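Local structure of aminotransferase class-III (Ochrobactrum anthropi, 5GHG) at residues Glu197-Ala200 / Thr201-Asp205; Ala204-Leu207 / Glu208-Ile211; Val234-Pro237 / Lys238-Glu242. The protein probably catalyses the pyridoxal-phosphate-dependent transfer of an amino group between amine donors and carbonyl acceptors, as omega-transaminases do. The protein carries 1 engineered substitution. All coordinates share one frame; numbering follows the deposited sequence.

The three contacts are local ones in two neighbouring helices of the cofactor-binding large domain of this fold-type I aminotransferase. Interactions 1 and 2 are consecutive turns of helix 196-214, their centres about 10 Å apart, and share Ala-204 and Asp-205. Interaction 3 is the turn that starts helix 240-250; its centre lies about 9 Å from that of interaction 1 and about 15 Å from that of interaction 2. Interactions 1 and 3 touch directly: Phe-199 CD2 is 3.7 Å from Pro-237 CG, and Ala-200 CB is 3.6 Å from Lys-238 O. Of the bound cofactor, PMP, interaction 3 stays clear: the Trp-241 side chain lies about 11 Å from it.

Interaction 1: Glu197-Ala200 / Thr201-Asp205; sequences EQFA and TRLAD
Gln-198 O accepts the amide of Arg-202 at 2.8 Å (N to O), the shortest of four i to i+4 bonds that make this an alpha-helical turn near the start of helix 196-214. Its neighbours run from Thr-201 N to Glu-197 O, Leu-203 N to Phe-199 O and Ala-204 N to Ala-200 O. Phe-199 carries the side-chain contact. With CG anti to the backbone N (chi1 173°), its ring is carried along to Arg-202 and Leu-203, whose side chains it crosses at a slant. Leu-203 lays CD1 over one ring face, 3.7 Å from the centroid and 20° off the normal, a CH-pi contact shifted towards CE2 and CZ. At the ring edge, near its plane, Arg-202 NH1 comes within 3.5 Å of Phe-199 CD1, the guanidinium turned 55° against the ring. The guanidinium is also anchored by carboxylates: Glu-194 pairs with NE and Glu-206 with NH2, while NH1 has a weak hydrogen bond to Glu-189 O. An alanine here would remove the ring and is likely to leave Leu-203 CD1 without the face it lies on, and a gap beside Arg-202 NH1. On another side of the helix, Ala-204 touches Lys-243 and Val-247 of helix 240-250, while Thr-201 OG1 is hydrogen-bonded to Lys-243 NZ. Besides the ring, Leu-203 meets the Phe-199 backbone, its CG resting 3.4 Å from Phe-199 O.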
loop_
_atom_site.group_PDB
_atom_site.type_symbol
_atom_site.label_atom_id
_atom_site.label_comp_id
_atom_site.label_asym_id
_atom_site.label_seq_id
_atom_site.Cartn_x
_atom_site.Cartn_y
_atom_site.Cartn_z
ATOM N N GLU B 197 29.328 -3.689 24.875
ATOM C CA GLU B 197 28.507 -2.907 25.778
ATOM C C GLU B 197 28.904 -1.427 25.787
ATOM O O GLU B 197 28.047 -0.561 25.981
ATOM C CB GLU B 197 28.538 -3.487 27.194
ATOM C CG GLU B 197 27.810 -4.823 27.307
ATOM C CD GLU B 197 27.592 -5.277 28.756
ATOM O OE1 GLU B 197 27.153 -6.440 28.958
ATOM O OE2 GLU B 197 27.840 -4.469 29.675
ATOM N N GLN B 198 30.181 -1.122 25.596
ATOM C CA GLN B 198 30.585 0.270 25.483
ATOM C C GLN B 198 29.972 0.897 24.235
ATOM O O GLN B 198 29.539 2.049 24.254
ATOM C CB GLN B 198 32.113 0.388 25.458
ATOM C CG GLN B 198 32.649 1.807 25.295
ATOM C CD GLN B 198 32.166 2.778 26.354
ATOM O OE1 GLN B 198 31.813 3.944 26.058
ATOM N NE2 GLN B 198 32.134 2.326 27.584
ATOM N N PHE B 199 29.929 0.132 23.145
ATOM C CA PHE B 199 29.304 0.609 21.916
ATOM C C PHE B 199 27.815 0.910 22.148
ATOM O O PHE B 199 27.297 1.908 21.660
ATOM C CB PHE B 199 29.509 -0.457 20.834
ATOM C CG PHE B 199 28.786 -0.201 19.559
ATOM C CD1 PHE B 199 29.048 0.945 18.806
ATOM C CD2 PHE B 199 27.873 -1.129 19.070
ATOM C CE1 PHE B 199 28.393 1.155 17.607
ATOM C CE2 PHE B 199 27.221 -0.907 17.866
ATOM C CZ PHE B 199 27.480 0.219 17.144
ATOM N N ALA B 200 27.139 0.066 22.919
ATOM C CA ALA B 200 25.744 0.321 23.252
ATOM C C ALA B 200 25.599 1.594 24.072
ATOM O O ALA B 200 24.691 2.410 23.837
ATOM C CB ALA B 200 25.161 -0.867 23.996
ATOM N N THR B 201 26.478 1.782 25.046
ATOM C CA THR B 201 26.486 3.025 25.805
ATOM C C THR B 201 26.692 4.220 24.888
ATOM O O THR B 201 25.992 5.237 25.007
ATOM C CB THR B 201 27.563 2.959 26.896
ATOM O OG1 THR B 201 27.162 2.024 27.889
ATOM C CG2 THR B 201 27.785 4.333 27.544
ATOM N N ARG B 202 27.645 4.127 23.955
ATOM C CA ARG B 202 27.886 5.249 23.060
ATOM C C ARG B 202 26.656 5.536 22.181
ATOM O O ARG B 202 26.346 6.701 21.910
ATOM C CB ARG B 202 29.115 5.004 22.178
ATOM C CG ARG B 202 29.288 6.074 21.113
ATOM C CD ARG B 202 30.681 6.097 20.484
ATOM N NE ARG B 202 30.983 4.889 19.709
ATOM C CZ ARG B 202 30.712 4.728 18.423
ATOM N NH1 ARG B 202 31.065 3.599 17.800
ATOM N NH2 ARG B 202 30.084 5.684 17.753
ATOM N N LEU B 203 25.966 4.495 21.715
ATOM C CA LEU B 203 24.786 4.720 20.885
ATOM C C LEU B 203 23.676 5.423 21.667
ATOM O O LEU B 203 23.004 6.316 21.138
ATOM C CB LEU B 203 24.256 3.391 20.319
ATOM C CG LEU B 203 25.095 2.708 19.244
ATOM C CD1 LEU B 203 24.753 1.233 19.155
ATOM C CD2 LEU B 203 24.889 3.380 17.916
ATOM N N ALA B 204 23.456 5.024 22.915
ATOM C CA ALA B 204 22.450 5.699 23.732
ATOM C C ALA B 204 22.846 7.153 24.015
ATOM O O ALA B 204 21.980 8.034 24.056
ATOM C CB ALA B 204 22.213 4.947 25.039
ATOM N N ASP B 205 24.137 7.408 24.216
ATOM C CA ASP B 205 24.616 8.778 24.429
ATOM C C ASP B 205 24.426 9.631 23.181
ATOM O O ASP B 205 24.036 10.797 23.272
ATOM C CB ASP B 205 26.091 8.779 24.814
ATOM C CG ASP B 205 26.336 8.270 26.223
ATOM O OD1 ASP B 205 25.365 8.106 26.988
ATOM O OD2 ASP B 205 27.521 8.016 26.551
#

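Interaction 2: Ala204-Leu207 / Glu208-Ile211; sequences ADEL and EQLI
Ala-204 to Leu-207 and Glu-208 to Ile-211 are successive turns of the alpha helix 196-214, locked by an unbroken i to i+4 ladder: Glu-208 N to Ala-204 O, Gln-209 N to Asp-205 O, Leu-210 N to Glu-206 O and Ile-211 N to Leu-207 O. The Gln-209 bond is the shortest, 2.8 Å from N to Asp-205 O. The helix is amphipathic here. On its buried side Leu-207 and Ile-211, one turn apart, meet through their CD1 methyls at 3.9 Å; both also touch Ile-145 of strand 143-147, and Val-244 and Val-247 of helix 240-250 meet Leu-207 and Ile-211 respectively, so the pair lies against both strand 143-147 and helix 240-250. On the polar side a water spans Asp-205 and Glu-208, giving one hydrogen to Asp-205 OD1 at 2.6 Å and the other to Glu-208 OE1 at 3.0 Å. The two carboxylate oxygens stand 4.9 Å apart, and the water between them would be expected to soften their mutual repulsion. Glu-208 OE2 has its own partners in Arg-250, by a salt bridge, and the hydroxyl of Tyr-251, which tie this turn to the far end of helix 240-250. Gln-209, CG beside its backbone N (chi1 -70°) and extended from there, points back to the preceding turn: CG packs 3.1 Å from Asp-205 O, and NE2 is 4.0 Å from Asp-205 CB. Ile-211 CG1 likewise packs against the carbonyl four residues back, 3.3 Å from Leu-207 O.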
loop_
_atom_site.group_PDB
_atom_site.type_symbol
_atom_site.label_atom_id
_atom_site.label_comp_id
_atom_site.label_asym_id
_atom_site.label_seq_id
_atom_site.Cartn_x
_atom_site.Cartn_y
_atom_site.Cartn_z
ATOM N N ALA B 204 23.456 5.024 22.915
ATOM C CA ALA B 204 22.450 5.699 23.732
ATOM C C ALA B 204 22.846 7.153 24.015
ATOM O O ALA B 204 21.980 8.034 24.056
ATOM C CB ALA B 204 22.213 4.947 25.039
ATOM N N ASP B 205 24.137 7.408 24.216
ATOM C CA ASP B 205 24.616 8.778 24.429
ATOM C C ASP B 205 24.426 9.631 23.181
ATOM O O ASP B 205 24.036 10.797 23.272
ATOM C CB ASP B 205 26.091 8.779 24.814
ATOM C CG ASP B 205 26.336 8.270 26.223
ATOM O OD1 ASP B 205 25.365 8.106 26.988
ATOM O OD2 ASP B 205 27.521 8.016 26.551
ATOM N N GLU B 206 24.730 9.082 22.010
ATOM C CA GLU B 206 24.521 9.815 20.777
ATOM C C GLU B 206 23.034 10.075 20.536
ATOM O O GLU B 206 22.662 11.134 20.032
ATOM C CB GLU B 206 25.150 9.057 19.600
ATOM C CG GLU B 206 26.682 9.060 19.690
ATOM C CD GLU B 206 27.345 8.184 18.634
ATOM O OE1 GLU B 206 28.599 8.190 18.570
ATOM O OE2 GLU B 206 26.614 7.479 17.890
ATOM N N LEU B 207 22.182 9.113 20.892
ATOM C CA LEU B 207 20.742 9.345 20.830
ATOM C C LEU B 207 20.333 10.505 21.747
ATOM O O LEU B 207 19.590 11.401 21.345
ATOM C CB LEU B 207 19.988 8.072 21.208
ATOM C CG LEU B 207 18.473 8.191 21.390
ATOM C CD1 LEU B 207 17.786 8.684 20.104
ATOM C CD2 LEU B 207 17.909 6.863 21.812
ATOM N N GLU B 208 20.821 10.498 22.983
ATOM C CA GLU B 208 20.465 11.575 23.908
ATOM C C GLU B 208 21.007 12.917 23.431
ATOM O O GLU B 208 20.325 13.947 23.560
ATOM C CB GLU B 208 20.947 11.262 25.318
ATOM C CG GLU B 208 20.631 12.365 26.340
ATOM C CD GLU B 208 20.747 11.873 27.777
ATOM O OE1 GLU B 208 21.540 10.941 28.028
ATOM O OE2 GLU B 208 20.041 12.416 28.647
ATOM N N GLN B 209 22.209 12.919 22.843
ATOM C CA GLN B 209 22.766 14.149 22.295
ATOM C C GLN B 209 21.917 14.690 21.156
ATOM O O GLN B 209 21.733 15.906 21.031
ATOM C CB GLN B 209 24.212 13.928 21.813
ATOM C CG GLN B 209 25.180 13.705 22.962
ATOM C CD GLN B 209 26.486 13.078 22.489
ATOM O OE1 GLN B 209 26.882 13.221 21.324
ATOM N NE2 GLN B 209 27.150 12.383 23.376
ATOM N N LEU B 210 21.412 13.806 20.300
ATOM C CA LEU B 210 20.496 14.228 19.243
ATOM C C LEU B 210 19.216 14.837 19.838
ATOM O O LEU B 210 18.766 15.909 19.409
ATOM C CB LEU B 210 20.155 13.045 18.330
ATOM C CG LEU B 210 19.181 13.316 17.182
ATOM C CD1 LEU B 210 19.679 14.402 16.259
ATOM C CD2 LEU B 210 18.905 12.051 16.368
ATOM N N ILE B 211 18.622 14.162 20.817
ATOM C CA ILE B 211 17.393 14.645 21.428
ATOM C C ILE B 211 17.609 16.034 22.044
ATOM O O ILE B 211 16.796 16.953 21.867
ATOM C CB ILE B 211 16.874 13.647 22.468
ATOM C CG1 ILE B 211 16.408 12.345 21.788
ATOM C CG2 ILE B 211 15.761 14.244 23.341
ATOM C CD1 ILE B 211 16.315 11.164 22.754
HETATM O O HOH W 1 22.766 8.305 27.358
#

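Interaction 3: Val234-Pro237 / Lys238-Glu242; sequences VVPP and KTYWE
Two aromatic rings, Tyr-240 and Trp-241, meet Pro-236 where a type II beta turn, Pro-237 to Tyr-240, leads into helix 240-250. Pro-236 approaches each ring obliquely: its CB lies 3.7 Å from Tyr-240 CD2, its CG 3.7 Å from Trp-241 NE1. The two aromatic rings meet edge to face: Tyr-240 CE2 sits over the centre of one indole face, 3.7 Å above it, and Trp-241 CD1 lies at the tyrosine edge, in its plane. Pro-236 touches both rings. Their first torsions differ: Tyr-240 has CG anti to its N, Trp-241 has CG beside its N (chi1 -84°), which brings the two rings together. The pyrrolidine of Pro-237 adds a further contact, its CD 3.9 Å from Tyr-240 CB, and its other contacts include Phe-199 and Glu-196 of helix 196-214. Both aromatic side chains also rest on Phe-222 of strand 219-224, and the Tyr-240 hydroxyl is hydrogen-bonded to Arg-147, so the helix start is seated on the central sheet of the large domain. In the turn, Thr-239 takes the positive phi of the third position (81°), which lets the chain double back. Thr-239 is the N-cap residue, but its side chain makes no capping bond; its OG1 is instead hydrogen-bonded to Lys-243 NZ. Two donors grip Pro-237 O. Tyr-240 N closes the turn at 3.1 Å, coming from above the carbonyl plane, 41° out of it. The other is a water that donates to Pro-237 O and accepts from Trp-241 N, 3.1 Å from that nitrogen.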
loop_
_atom_site.group_PDB
_atom_site.type_symbol
_atom_site.label_atom_id
_atom_site.label_comp_id
_atom_site.label_asym_id
_atom_site.label_seq_id
_atom_site.Cartn_x
_atom_site.Cartn_y
_atom_site.Cartn_z
ATOM N N VAL B 234 20.853 -6.964 11.310
ATOM C CA VAL B 234 21.715 -6.352 12.322
ATOM C C VAL B 234 21.125 -6.621 13.696
ATOM O O VAL B 234 20.044 -6.142 14.025
ATOM C CB VAL B 234 21.903 -4.845 12.083
ATOM C CG1 VAL B 234 22.735 -4.245 13.209
ATOM C CG2 VAL B 234 22.584 -4.585 10.735
ATOM N N VAL B 235 21.824 -7.413 14.494
ATOM C CA VAL B 235 21.429 -7.698 15.873
ATOM C C VAL B 235 22.087 -6.628 16.733
ATOM O O VAL B 235 23.301 -6.412 16.627
ATOM C CB VAL B 235 21.845 -9.115 16.302
ATOM C CG1 VAL B 235 21.396 -9.403 17.721
ATOM C CG2 VAL B 235 21.293 -10.160 15.318
ATOM N N PRO B 236 21.330 -5.923 17.571
ATOM C CA PRO B 236 21.920 -4.830 18.351
ATOM C C PRO B 236 22.809 -5.405 19.440
ATOM O O PRO B 236 22.650 -6.560 19.838
ATOM C CB PRO B 236 20.699 -4.117 18.943
ATOM C CG PRO B 236 19.656 -5.210 19.065
ATOM C CD PRO B 236 19.899 -6.125 17.867
ATOM N N PRO B 237 23.767 -4.619 19.935
ATOM C CA PRO B 237 24.642 -5.131 20.987
ATOM C C PRO B 237 23.867 -5.345 22.275
ATOM O O PRO B 237 22.783 -4.792 22.490
ATOM C CB PRO B 237 25.706 -4.032 21.120
ATOM C CG PRO B 237 25.035 -2.805 20.645
ATOM C CD PRO B 237 24.076 -3.228 19.585
ATOM N N LYS B 238 24.407 -6.196 23.139
ATOM C CA LYS B 238 23.756 -6.394 24.413
ATOM C C LYS B 238 23.733 -5.077 25.193
ATOM O O LYS B 238 24.687 -4.283 25.136
ATOM C CB LYS B 238 24.441 -7.503 25.222
ATOM C CG LYS B 238 25.933 -7.403 25.343
ATOM C CD LYS B 238 26.455 -8.549 26.229
ATOM C CE LYS B 238 27.953 -8.410 26.564
ATOM N NZ LYS B 238 28.817 -8.640 25.372
ATOM N N THR B 239 22.616 -4.842 25.885
ATOM C CA THR B 239 22.286 -3.668 26.676
ATOM C C THR B 239 21.785 -2.503 25.831
ATOM O O THR B 239 21.333 -1.499 26.393
ATOM C CB THR B 239 23.447 -3.163 27.577
ATOM O OG1 THR B 239 24.467 -2.533 26.790
ATOM C CG2 THR B 239 24.038 -4.321 28.390
ATOM N N TYR B 240 21.820 -2.605 24.500
ATOM C CA TYR B 240 21.371 -1.498 23.661
ATOM C C TYR B 240 19.933 -1.095 23.978
ATOM O O TYR B 240 19.645 0.080 24.254
ATOM C CB TYR B 240 21.479 -1.886 22.184
ATOM C CG TYR B 240 20.860 -0.887 21.230
ATOM C CD1 TYR B 240 21.577 0.229 20.803
ATOM C CD2 TYR B 240 19.570 -1.072 20.738
ATOM C CE1 TYR B 240 21.046 1.117 19.906
ATOM C CE2 TYR B 240 19.017 -0.176 19.813
ATOM C CZ TYR B 240 19.753 0.915 19.407
ATOM O OH TYR B 240 19.245 1.836 18.510
ATOM N N TRP B 241 19.010 -2.041 23.914
ATOM C CA TRP B 241 17.612 -1.675 24.061
ATOM C C TRP B 241 17.286 -1.182 25.466
ATOM O O TRP B 241 16.429 -0.303 25.640
ATOM C CB TRP B 241 16.702 -2.828 23.640
ATOM C CG TRP B 241 16.491 -2.838 22.139
ATOM C CD1 TRP B 241 16.918 -3.776 21.246
ATOM C CD2 TRP B 241 15.830 -1.824 21.368
ATOM N NE1 TRP B 241 16.551 -3.420 19.970
ATOM C CE2 TRP B 241 15.884 -2.224 20.019
ATOM C CE3 TRP B 241 15.199 -0.623 21.691
ATOM C CZ2 TRP B 241 15.311 -1.465 18.984
ATOM C CZ3 TRP B 241 14.618 0.131 20.648
ATOM C CH2 TRP B 241 14.696 -0.291 19.329
ATOM N N GLU B 242 17.970 -1.707 26.479
ATOM C CA GLU B 242 17.784 -1.204 27.836
ATOM C C GLU B 242 18.250 0.250 27.944
ATOM O O GLU B 242 17.535 1.105 28.461
ATOM C CB GLU B 242 18.528 -2.089 28.835
ATOM C CG GLU B 242 18.543 -1.557 30.241
ATOM C CD GLU B 242 19.464 -2.349 31.171
ATOM O OE1 GLU B 242 19.819 -1.821 32.243
ATOM O OE2 GLU B 242 19.825 -3.495 30.834
HETATM O O HOH W 2 19.707 -4.924 23.112
#